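Local coordinates for sterol carrier protein 2 (Thermus thermophilus, PDB 2CX7), which probably binds sterols or other lipids and carries them between membranes, as members of the SCP-2 sterol transfer family do, at residues Val51-Trp56 / Arg61-Val66; Ala72-Glu77 / Ala110-Tyr115; Leu80-Glu85 / Gly89-Leu94. All coordinates share one frame; numbering follows the deposited sequence.

Contact 1. Residues Val51-Trp56 / Arg61-Val66; sequences VVLDLW and RGAKAV
Arg-61 grips the carboxylate of Asp-54 side-on, through NE and NH2. Both nitrogens converge on one oxygen: NH2 lies 2.8 Å from Asp-54 OD1 and reaches its syn lone pair, while NE, 3.1 Å from the same OD1, comes from above the carboxylate plane. OD1 sits almost exactly in the guanidinium plane, yet the two flat groups are turned 71° against each other, so this is not the coplanar two-oxygen pairing. The same two residues are joined through the backbone, Arg-61 N donating to Asp-54 O at 2.8 Å. An asparagine in place of Asp-54 removes the negative charge, and the guanidinium would probably be held less firmly and be freer to turn. A bend at chi3 (-55°) brings the guanidinium alongside Trp-56. There it lies nearly parallel to the indole, 8° off, and NH1 sits over one face of the ring, displaced toward its rim, 3.7 Å from Trp-56 CD2.

Farther along, straight bonds run from Asp-54 N to Gly-62 O and from Val-52 N to Lys-64 O, each 2.8 Å long; the return bond from Lys-64 N to Val-52 O is weak. Packing continues on both faces. Leu-53 CD2 meets Ala-63 CB at 3.9 Å on the face lined by helix 6-17, where Ala-63 also touches Cys-13. On the other face the aliphatic chain of Lys-64 runs past Val-52 CB. The whole is an antiparallel beta hairpin of strands 49-56 and 59-67, the latter forming one margin of the five-stranded sheet of the SCP-2 fold.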
loop_
_atom_site.group_PDB
_atom_site.type_symbol
_atom_site.label_atom_id
_atom_site.label_comp_id
_atom_site.label_asym_id
_atom_site.label_seq_id
_atom_site.Cartn_x
_atom_site.Cartn_y
_atom_site.Cartn_z
ATOM N N VAL A 51 1.514 3.823 5.660
ATOM C CA VAL A 51 0.091 3.586 5.814
ATOM C C VAL A 51 0.067 2.081 6.020
ATOM O O VAL A 51 0.561 1.327 5.182
ATOM C CB VAL A 51 -0.715 3.955 4.569
ATOM C CG1 VAL A 51 -2.141 3.433 4.707
ATOM C CG2 VAL A 51 -0.754 5.480 4.403
ATOM N N VAL A 52 -0.487 1.652 7.147
ATOM C CA VAL A 52 -0.542 0.240 7.475
ATOM C C VAL A 52 -1.988 -0.219 7.376
ATOM O O VAL A 52 -2.875 0.335 8.034
ATOM C CB VAL A 52 0.028 -0.003 8.894
ATOM C CG1 VAL A 52 0.075 -1.493 9.202
ATOM C CG2 VAL A 52 1.433 0.605 8.984
ATOM N N LEU A 53 -2.209 -1.216 6.523
ATOM C CA LEU A 53 -3.533 -1.770 6.277
ATOM C C LEU A 53 -3.719 -3.140 6.931
ATOM O O LEU A 53 -2.911 -4.048 6.729
ATOM C CB LEU A 53 -3.754 -1.919 4.771
ATOM C CG LEU A 53 -3.435 -0.711 3.884
ATOM C CD1 LEU A 53 -3.302 -1.149 2.424
ATOM C CD2 LEU A 53 -4.527 0.332 4.045
ATOM N N ASP A 54 -4.776 -3.271 7.721
ATOM C CA ASP A 54 -5.118 -4.540 8.372
ATOM C C ASP A 54 -6.095 -5.190 7.397
ATOM O O ASP A 54 -7.308 -5.010 7.504
ATOM C CB ASP A 54 -5.798 -4.266 9.718
ATOM C CG ASP A 54 -6.184 -5.537 10.457
ATOM O OD1 ASP A 54 -5.879 -6.647 9.971
ATOM O OD2 ASP A 54 -6.798 -5.422 11.535
ATOM N N LEU A 55 -5.561 -5.932 6.431
ATOM C CA LEU A 55 -6.377 -6.555 5.395
ATOM C C LEU A 55 -6.773 -7.985 5.740
ATOM O O LEU A 55 -5.972 -8.731 6.291
ATOM C CB LEU A 55 -5.602 -6.529 4.074
ATOM C CG LEU A 55 -5.118 -5.144 3.616
ATOM C CD1 LEU A 55 -4.179 -5.275 2.443
ATOM C CD2 LEU A 55 -6.317 -4.273 3.259
ATOM N N TRP A 56 -7.997 -8.370 5.384
ATOM C CA TRP A 56 -8.471 -9.716 5.685
ATOM C C TRP A 56 -9.644 -10.188 4.829
ATOM O O TRP A 56 -10.745 -9.627 4.881
ATOM C CB TRP A 56 -8.851 -9.806 7.166
ATOM C CG TRP A 56 -9.157 -11.208 7.635
ATOM C CD1 TRP A 56 -10.350 -11.862 7.551
ATOM C CD2 TRP A 56 -8.243 -12.116 8.260
ATOM N NE1 TRP A 56 -10.240 -13.121 8.090
ATOM C CE2 TRP A 56 -8.956 -13.304 8.533
ATOM C CE3 TRP A 56 -6.890 -12.040 8.619
ATOM C CZ2 TRP A 56 -8.361 -14.413 9.152
ATOM C CZ3 TRP A 56 -6.298 -13.138 9.233
ATOM C CH2 TRP A 56 -7.036 -14.312 9.493
ATOM N N ARG A 61 -9.963 -4.169 7.577
ATOM C CA ARG A 61 -10.433 -4.120 8.955
ATOM C C ARG A 61 -9.962 -2.877 9.687
ATOM O O ARG A 61 -10.418 -2.586 10.788
ATOM C CB ARG A 61 -9.967 -5.358 9.710
ATOM C CG ARG A 61 -10.480 -6.653 9.119
ATOM C CD ARG A 61 -10.115 -7.856 9.973
ATOM N NE ARG A 61 -8.680 -7.966 10.226
ATOM C CZ ARG A 61 -8.108 -9.015 10.816
ATOM N NH1 ARG A 61 -8.852 -10.044 11.208
ATOM N NH2 ARG A 61 -6.798 -9.031 11.030
ATOM N N GLY A 62 -9.041 -2.145 9.071
ATOM C CA GLY A 62 -8.529 -0.938 9.690
ATOM C C GLY A 62 -7.282 -0.449 8.987
ATOM O O GLY A 62 -6.560 -1.227 8.361
ATOM N N ALA A 63 -7.037 0.851 9.076
ATOM C CA ALA A 63 -5.865 1.446 8.452
ATOM C C ALA A 63 -5.333 2.518 9.391
ATOM O O ALA A 63 -6.011 2.918 10.335
ATOM C CB ALA A 63 -6.242 2.049 7.118
ATOM N N LYS A 64 -4.117 2.975 9.145
ATOM C CA LYS A 64 -3.541 4.011 9.987
ATOM C C LYS A 64 -2.267 4.530 9.357
ATOM O O LYS A 64 -1.521 3.775 8.728
ATOM C CB LYS A 64 -3.225 3.461 11.380
ATOM C CG LYS A 64 -2.182 2.358 11.391
ATOM C CD LYS A 64 -1.872 1.911 12.802
ATOM C CE LYS A 64 -0.861 0.786 12.804
ATOM N NZ LYS A 64 -0.571 0.313 14.181
ATOM N N ALA A 65 -2.045 5.830 9.504
ATOM C CA ALA A 65 -0.838 6.452 8.992
ATOM C C ALA A 65 0.081 6.506 10.198
ATOM O O ALA A 65 -0.332 6.892 11.301
ATOM C CB ALA A 65 -1.129 7.855 8.477
ATOM N N VAL A 66 1.323 6.093 10.000
ATOM C CA VAL A 66 2.280 6.090 11.079
ATOM C C VAL A 66 3.547 6.817 10.675
ATOM O O VAL A 66 4.059 6.642 9.567
ATOM C CB VAL A 66 2.640 4.649 11.500
ATOM C CG1 VAL A 66 3.685 4.668 12.607
ATOM C CG2 VAL A 66 1.392 3.924 11.967
#

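Contact 2. Residues Ala72-Glu77 / Ala110-Tyr115; sequences ADFVIE and AALAPY
Phe-74 carries this contact from the strand side, and everything it meets across the contact is aliphatic. Its ring reaches from strand 74-78 to helix 109-112 and touches two consecutive residues there. The CB methyl of Ala-111 approaches the far edge of the ring, close to its plane, and stands 4.2 Å from Phe-74 CZ and equally far from CE2. Leu-112 comes at the ring obliquely: its CD1 methyl lies 4.2 Å from Phe-74 CD2. The phenyl is directed outward from the strand by a first torsion of -66°, which leaves CG beside the backbone N and sends the ring toward the helix. Leu-112, with CG turned away from its own N (chi1 -162°), extends its methyls back toward the strand.

One aromatic and one aliphatic partner outside the two segments join the cluster. Trp-29 meets Phe-74 with the ring planes at about 45°, touches Leu-112, and packs edge-to-face with Tyr-115. Leu-97 of helix 93-99 lies against both Ile-76 and Leu-112.

Polar bonds run within 110-115 or out to neighbouring parts of the fold such as strand 32-37, and none spans the contact. Tyr-115 N donates to Leu-112 O at 2.9 Å, spanning the short 3-10 segment, and Tyr-115 itself occupies the N-cap position of helix 116-127. On the strand, Phe-74 pairs through its backbone with Ser-32 and Ala-34.

The union of strand and helix here is thus purely van der Waals, and small, burying 151 Å² in all. With nothing closer than 4.2 Å and no polar pair, the contact is apolar and not directional, and Trp-29 and Leu-97 extend the same apolar surface.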
loop_
_atom_site.group_PDB
_atom_site.type_symbol
_atom_site.label_atom_id
_atom_site.label_comp_id
_atom_site.label_asym_id
_atom_site.label_seq_id
_atom_site.Cartn_x
_atom_site.Cartn_y
_atom_site.Cartn_z
ATOM N N ALA A 72 4.298 -4.718 10.037
ATOM C CA ALA A 72 3.292 -5.421 9.250
ATOM C C ALA A 72 3.841 -6.751 8.749
ATOM O O ALA A 72 5.047 -6.991 8.799
ATOM C CB ALA A 72 2.858 -4.558 8.067
ATOM N N ASP A 73 2.949 -7.615 8.272
ATOM C CA ASP A 73 3.354 -8.904 7.734
ATOM C C ASP A 73 4.118 -8.688 6.429
ATOM O O ASP A 73 5.047 -9.422 6.108
ATOM C CB ASP A 73 2.131 -9.784 7.487
ATOM C CG ASP A 73 1.465 -10.211 8.773
ATOM O OD1 ASP A 73 2.171 -10.753 9.653
ATOM O OD2 ASP A 73 0.243 -10.009 8.903
ATOM N N PHE A 74 3.703 -7.681 5.670
ATOM C CA PHE A 74 4.376 -7.345 4.429
ATOM C C PHE A 74 4.682 -5.859 4.462
ATOM O O PHE A 74 3.842 -5.057 4.859
ATOM C CB PHE A 74 3.499 -7.665 3.217
ATOM C CG PHE A 74 3.246 -9.134 3.025
ATOM C CD1 PHE A 74 2.227 -9.774 3.722
ATOM C CD2 PHE A 74 4.039 -9.878 2.153
ATOM C CE1 PHE A 74 1.998 -11.142 3.554
ATOM C CE2 PHE A 74 3.824 -11.242 1.976
ATOM C CZ PHE A 74 2.800 -11.875 2.678
ATOM N N VAL A 75 5.893 -5.502 4.057
ATOM C CA VAL A 75 6.299 -4.110 4.029
ATOM C C VAL A 75 6.906 -3.790 2.674
ATOM O O VAL A 75 7.854 -4.449 2.234
ATOM C CB VAL A 75 7.330 -3.798 5.132
ATOM C CG1 VAL A 75 7.787 -2.352 5.027
ATOM C CG2 VAL A 75 6.707 -4.051 6.492
ATOM N N ILE A 76 6.317 -2.808 1.998
ATOM C CA ILE A 76 6.803 -2.360 0.695
ATOM C C ILE A 76 7.228 -0.911 0.883
ATOM O O ILE A 76 6.411 -0.038 1.188
ATOM C CB ILE A 76 5.725 -2.414 -0.388
ATOM C CG1 ILE A 76 5.187 -3.840 -0.529
ATOM C CG2 ILE A 76 6.325 -1.941 -1.720
ATOM C CD1 ILE A 76 4.082 -3.983 -1.569
ATOM N N GLU A 77 8.513 -0.666 0.684
ATOM C CA GLU A 77 9.103 0.653 0.881
ATOM C C GLU A 77 9.538 1.306 -0.427
ATOM O O GLU A 77 9.931 0.616 -1.376
ATOM C CB GLU A 77 10.301 0.495 1.822
ATOM C CG GLU A 77 11.210 1.689 1.951
ATOM C CD GLU A 77 12.497 1.321 2.681
ATOM O OE1 GLU A 77 12.423 1.016 3.890
ATOM O OE2 GLU A 77 13.574 1.319 2.038
ATOM N N ALA A 110 7.396 -15.166 -3.260
ATOM C CA ALA A 110 6.695 -16.440 -3.342
ATOM C C ALA A 110 5.339 -16.352 -2.647
ATOM O O ALA A 110 4.345 -16.882 -3.141
ATOM C CB ALA A 110 7.535 -17.539 -2.715
ATOM N N ALA A 111 5.294 -15.673 -1.505
ATOM C CA ALA A 111 4.047 -15.542 -0.765
ATOM C C ALA A 111 3.105 -14.505 -1.371
ATOM O O ALA A 111 1.879 -14.630 -1.272
ATOM C CB ALA A 111 4.343 -15.192 0.692
ATOM N N LEU A 112 3.675 -13.497 -2.022
ATOM C CA LEU A 112 2.889 -12.419 -2.615
ATOM C C LEU A 112 2.468 -12.647 -4.064
ATOM O O LEU A 112 1.414 -12.169 -4.492
ATOM C CB LEU A 112 3.682 -11.117 -2.520
ATOM C CG LEU A 112 2.935 -9.796 -2.691
ATOM C CD1 LEU A 112 1.967 -9.618 -1.537
ATOM C CD2 LEU A 112 3.937 -8.646 -2.708
ATOM N N ALA A 113 3.294 -13.367 -4.821
ATOM C CA ALA A 113 3.013 -13.630 -6.233
ATOM C C ALA A 113 1.582 -14.077 -6.556
ATOM O O ALA A 113 0.962 -13.563 -7.489
ATOM C CB ALA A 113 4.020 -14.653 -6.782
ATOM N N PRO A 114 1.041 -15.047 -5.795
ATOM C CA PRO A 114 -0.321 -15.542 -6.029
ATOM C C PRO A 114 -1.405 -14.473 -5.890
ATOM O O PRO A 114 -2.521 -14.657 -6.368
ATOM C CB PRO A 114 -0.478 -16.642 -4.975
ATOM C CG PRO A 114 0.932 -17.148 -4.814
ATOM C CD PRO A 114 1.718 -15.857 -4.765
ATOM N N TYR A 115 -1.074 -13.361 -5.236
ATOM C CA TYR A 115 -2.040 -12.284 -5.034
ATOM C C TYR A 115 -1.799 -11.056 -5.891
ATOM O O TYR A 115 -2.144 -9.943 -5.501
ATOM C CB TYR A 115 -2.056 -11.861 -3.570
ATOM C CG TYR A 115 -2.465 -12.978 -2.652
ATOM C CD1 TYR A 115 -1.507 -13.747 -1.984
ATOM C CD2 TYR A 115 -3.813 -13.285 -2.462
ATOM C CE1 TYR A 115 -1.891 -14.789 -1.150
ATOM C CE2 TYR A 115 -4.206 -14.327 -1.634
ATOM C CZ TYR A 115 -3.236 -15.072 -0.980
ATOM O OH TYR A 115 -3.619 -16.098 -0.147
#

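Contact 3. Residues Leu80-Glu85 / Gly89-Leu94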
loop_
_atom_site.group_PDB
_atom_site.type_symbol
_atom_site.label_atom_id
_atom_site.label_comp_id
_atom_site.label_asym_id
_atom_site.label_seq_id
_atom_site.Cartn_x
_atom_site.Cartn_y
_atom_site.Cartn_z
ATOM N N LEU A 80 9.219 8.726 -1.810
ATOM C CA LEU A 80 7.924 9.378 -1.981
ATOM C C LEU A 80 7.562 9.542 -3.456
ATOM O O LEU A 80 6.437 9.237 -3.865
ATOM C CB LEU A 80 7.922 10.758 -1.319
ATOM C CG LEU A 80 6.627 11.556 -1.515
ATOM C CD1 LEU A 80 5.454 10.747 -0.977
ATOM C CD2 LEU A 80 6.736 12.912 -0.837
ATOM N N ALA A 81 8.518 10.007 -4.255
ATOM C CA ALA A 81 8.282 10.231 -5.679
ATOM C C ALA A 81 7.763 8.988 -6.380
ATOM O O ALA A 81 6.880 9.071 -7.242
ATOM C CB ALA A 81 9.549 10.712 -6.356
ATOM N N THR A 82 8.318 7.835 -6.014
ATOM C CA THR A 82 7.898 6.572 -6.594
ATOM C C THR A 82 6.459 6.286 -6.206
ATOM O O THR A 82 5.636 5.942 -7.063
ATOM C CB THR A 82 8.796 5.422 -6.114
ATOM O OG1 THR A 82 10.148 5.715 -6.480
ATOM C CG2 THR A 82 8.385 4.109 -6.765
ATOM N N TRP A 83 6.142 6.429 -4.922
ATOM C CA TRP A 83 4.772 6.184 -4.477
ATOM C C TRP A 83 3.801 7.133 -5.171
ATOM O O TRP A 83 2.691 6.737 -5.521
ATOM C CB TRP A 83 4.642 6.333 -2.956
ATOM C CG TRP A 83 5.012 5.096 -2.184
ATOM C CD1 TRP A 83 5.966 4.990 -1.205
ATOM C CD2 TRP A 83 4.438 3.796 -2.322
ATOM N NE1 TRP A 83 6.018 3.704 -0.734
ATOM C CE2 TRP A 83 5.090 2.948 -1.399
ATOM C CE3 TRP A 83 3.431 3.259 -3.139
ATOM C CZ2 TRP A 83 4.769 1.596 -1.270
ATOM C CZ3 TRP A 83 3.116 1.910 -3.010
ATOM C CH2 TRP A 83 3.785 1.095 -2.081
ATOM N N GLN A 84 4.210 8.384 -5.375
ATOM C CA GLN A 84 3.325 9.337 -6.048
ATOM C C GLN A 84 3.020 8.833 -7.459
ATOM O O GLN A 84 1.875 8.883 -7.918
ATOM C CB GLN A 84 3.959 10.731 -6.099
ATOM C CG GLN A 84 4.021 11.407 -4.730
ATOM C CD GLN A 84 4.715 12.757 -4.770
ATOM O OE1 GLN A 84 5.698 12.932 -5.483
ATOM N NE2 GLN A 84 4.218 13.710 -3.982
ATOM N N GLU A 85 4.037 8.338 -8.142
ATOM C CA GLU A 85 3.838 7.811 -9.483
ATOM C C GLU A 85 2.915 6.606 -9.479
ATOM O O GLU A 85 1.990 6.526 -10.289
ATOM C CB GLU A 85 5.181 7.434 -10.094
ATOM C CG GLU A 85 5.989 8.635 -10.510
ATOM C CD GLU A 85 7.467 8.429 -10.313
ATOM O OE1 GLU A 85 7.923 7.272 -10.417
ATOM O OE2 GLU A 85 8.173 9.433 -10.065
ATOM N N GLY A 89 -1.097 6.265 -10.952
ATOM C CA GLY A 89 -1.195 5.552 -12.215
ATOM C C GLY A 89 -0.114 5.754 -13.266
ATOM O O GLY A 89 -0.253 5.254 -14.388
ATOM N N ARG A 90 0.954 6.469 -12.923
ATOM C CA ARG A 90 2.039 6.718 -13.866
ATOM C C ARG A 90 3.091 5.621 -13.871
ATOM O O ARG A 90 3.973 5.606 -14.732
ATOM C CB ARG A 90 2.718 8.057 -13.566
ATOM C CG ARG A 90 1.865 9.277 -13.863
ATOM C CD ARG A 90 2.642 10.554 -13.562
ATOM N NE ARG A 90 2.784 10.795 -12.126
ATOM C CZ ARG A 90 3.769 11.497 -11.575
ATOM N NH1 ARG A 90 4.718 12.032 -12.334
ATOM N NH2 ARG A 90 3.798 11.681 -10.263
ATOM N N LEU A 91 3.009 4.711 -12.903
ATOM C CA LEU A 91 3.956 3.604 -12.809
ATOM C C LEU A 91 3.192 2.338 -12.425
ATOM O O LEU A 91 2.479 2.318 -11.429
ATOM C CB LEU A 91 5.033 3.921 -11.763
ATOM C CG LEU A 91 6.086 2.843 -11.471
ATOM C CD1 LEU A 91 6.848 2.497 -12.741
ATOM C CD2 LEU A 91 7.049 3.357 -10.406
ATOM N N GLU A 92 3.321 1.299 -13.247
ATOM C CA GLU A 92 2.635 0.026 -13.020
ATOM C C GLU A 92 3.287 -0.662 -11.813
ATOM O O GLU A 92 4.497 -0.863 -11.784
ATOM C CB GLU A 92 2.732 -0.822 -14.298
ATOM C CG GLU A 92 1.771 -1.998 -14.367
ATOM C CD GLU A 92 2.240 -3.177 -13.545
ATOM O OE1 GLU A 92 3.369 -3.648 -13.785
ATOM O OE2 GLU A 92 1.484 -3.632 -12.664
ATOM N N PRO A 93 2.485 -1.040 -10.802
ATOM C CA PRO A 93 3.025 -1.684 -9.596
ATOM C C PRO A 93 3.765 -3.018 -9.667
ATOM O O PRO A 93 4.791 -3.188 -9.008
ATOM C CB PRO A 93 1.815 -1.735 -8.660
ATOM C CG PRO A 93 0.652 -1.848 -9.594
ATOM C CD PRO A 93 1.018 -0.877 -10.703
ATOM N N LEU A 94 3.274 -3.972 -10.447
ATOM C CA LEU A 94 3.962 -5.262 -10.498
ATOM C C LEU A 94 5.379 -5.117 -11.042
ATOM O O LEU A 94 6.324 -5.675 -10.488
ATOM C CB LEU A 94 3.154 -6.254 -11.341
ATOM C CG LEU A 94 1.753 -6.531 -10.783
ATOM C CD1 LEU A 94 1.072 -7.590 -11.644
ATOM C CD2 LEU A 94 1.848 -7.006 -9.345
HETATM O O HOH W 1 6.479 11.628 -8.532
#
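The guanidinium of Arg-90 lies flat over the side chain of Glu-85, which presents a methylene to it and not its carboxylate. Glu-85 CG is centred beneath one face, 3.8 Å from Arg-90 CZ, and the two side chains cross at about a right angle. The carboxylate and guanidinium planes stand 82° apart, and the charged ends do not pair: Glu-85 OE2 and Arg-90 NH1 remain 4.9 Å from each other, too far for a salt bridge, though the opposite charges may still attract weakly. A bend at chi3 (-73°) folds the arginine back over the last turn of the helix. Its NH2 also bonds weakly to a water at 3.2 Å, and that water lies 2.9 Å from Ala-81 O, a loose bridge at most from the arginine to the helix backbone.

Helix 80-86 ends in a Schellman motif. Gly-89 is the C' residue, its positive phi of 78° reversing the chain, and Arg-90 N closes the turn on Glu-85 O at 2.8 Å. Leu-91 N adds a weak bond to the same carbonyl oxygen.

Beyond the turn, Leu-91 leans back on the helix. Its CB rests 3.9 Å from Glu-85 CB, and CD2 reaches the methyl of Thr-82, with Leu-91 CD2 and Thr-82 CG2 4.0 Å apart. The chain then enters helix 93-99, whose N-cap is Glu-92; the carboxylate accepts from Leu-94 N through OE2, met from above its plane, and from Ser-95 N through OE1. Pro-93 and Leu-94 in turn touch helix 116-127, at Val-123 and Gln-120.

Contact 1 is the partly buried one, with Val-51, Val-52 and Leu-53 in the interior; contacts 2 and 3 are surface contacts. Their chemistry follows: backbone pairing and an ion pair join neighbouring strands in 51-56/61-66, aliphatic and aromatic groups alone join strand to helix in 72-77/110-115, and a helix-ending turn with side-chain packing about it makes up 80-85/89-94. Contacts 1 and 2 share the sheet and meet where Val-52 CG1 lies 4.3 Å from Ala-72 CB. Strand 74-78 leads directly into helix 80-86, and Ile-76 O is 3.4 Å from Trp-83 CZ2, joining contacts 2 and 3. Contacts 1 and 3 do not touch, their centres about 20 Å apart across the molecule's middle.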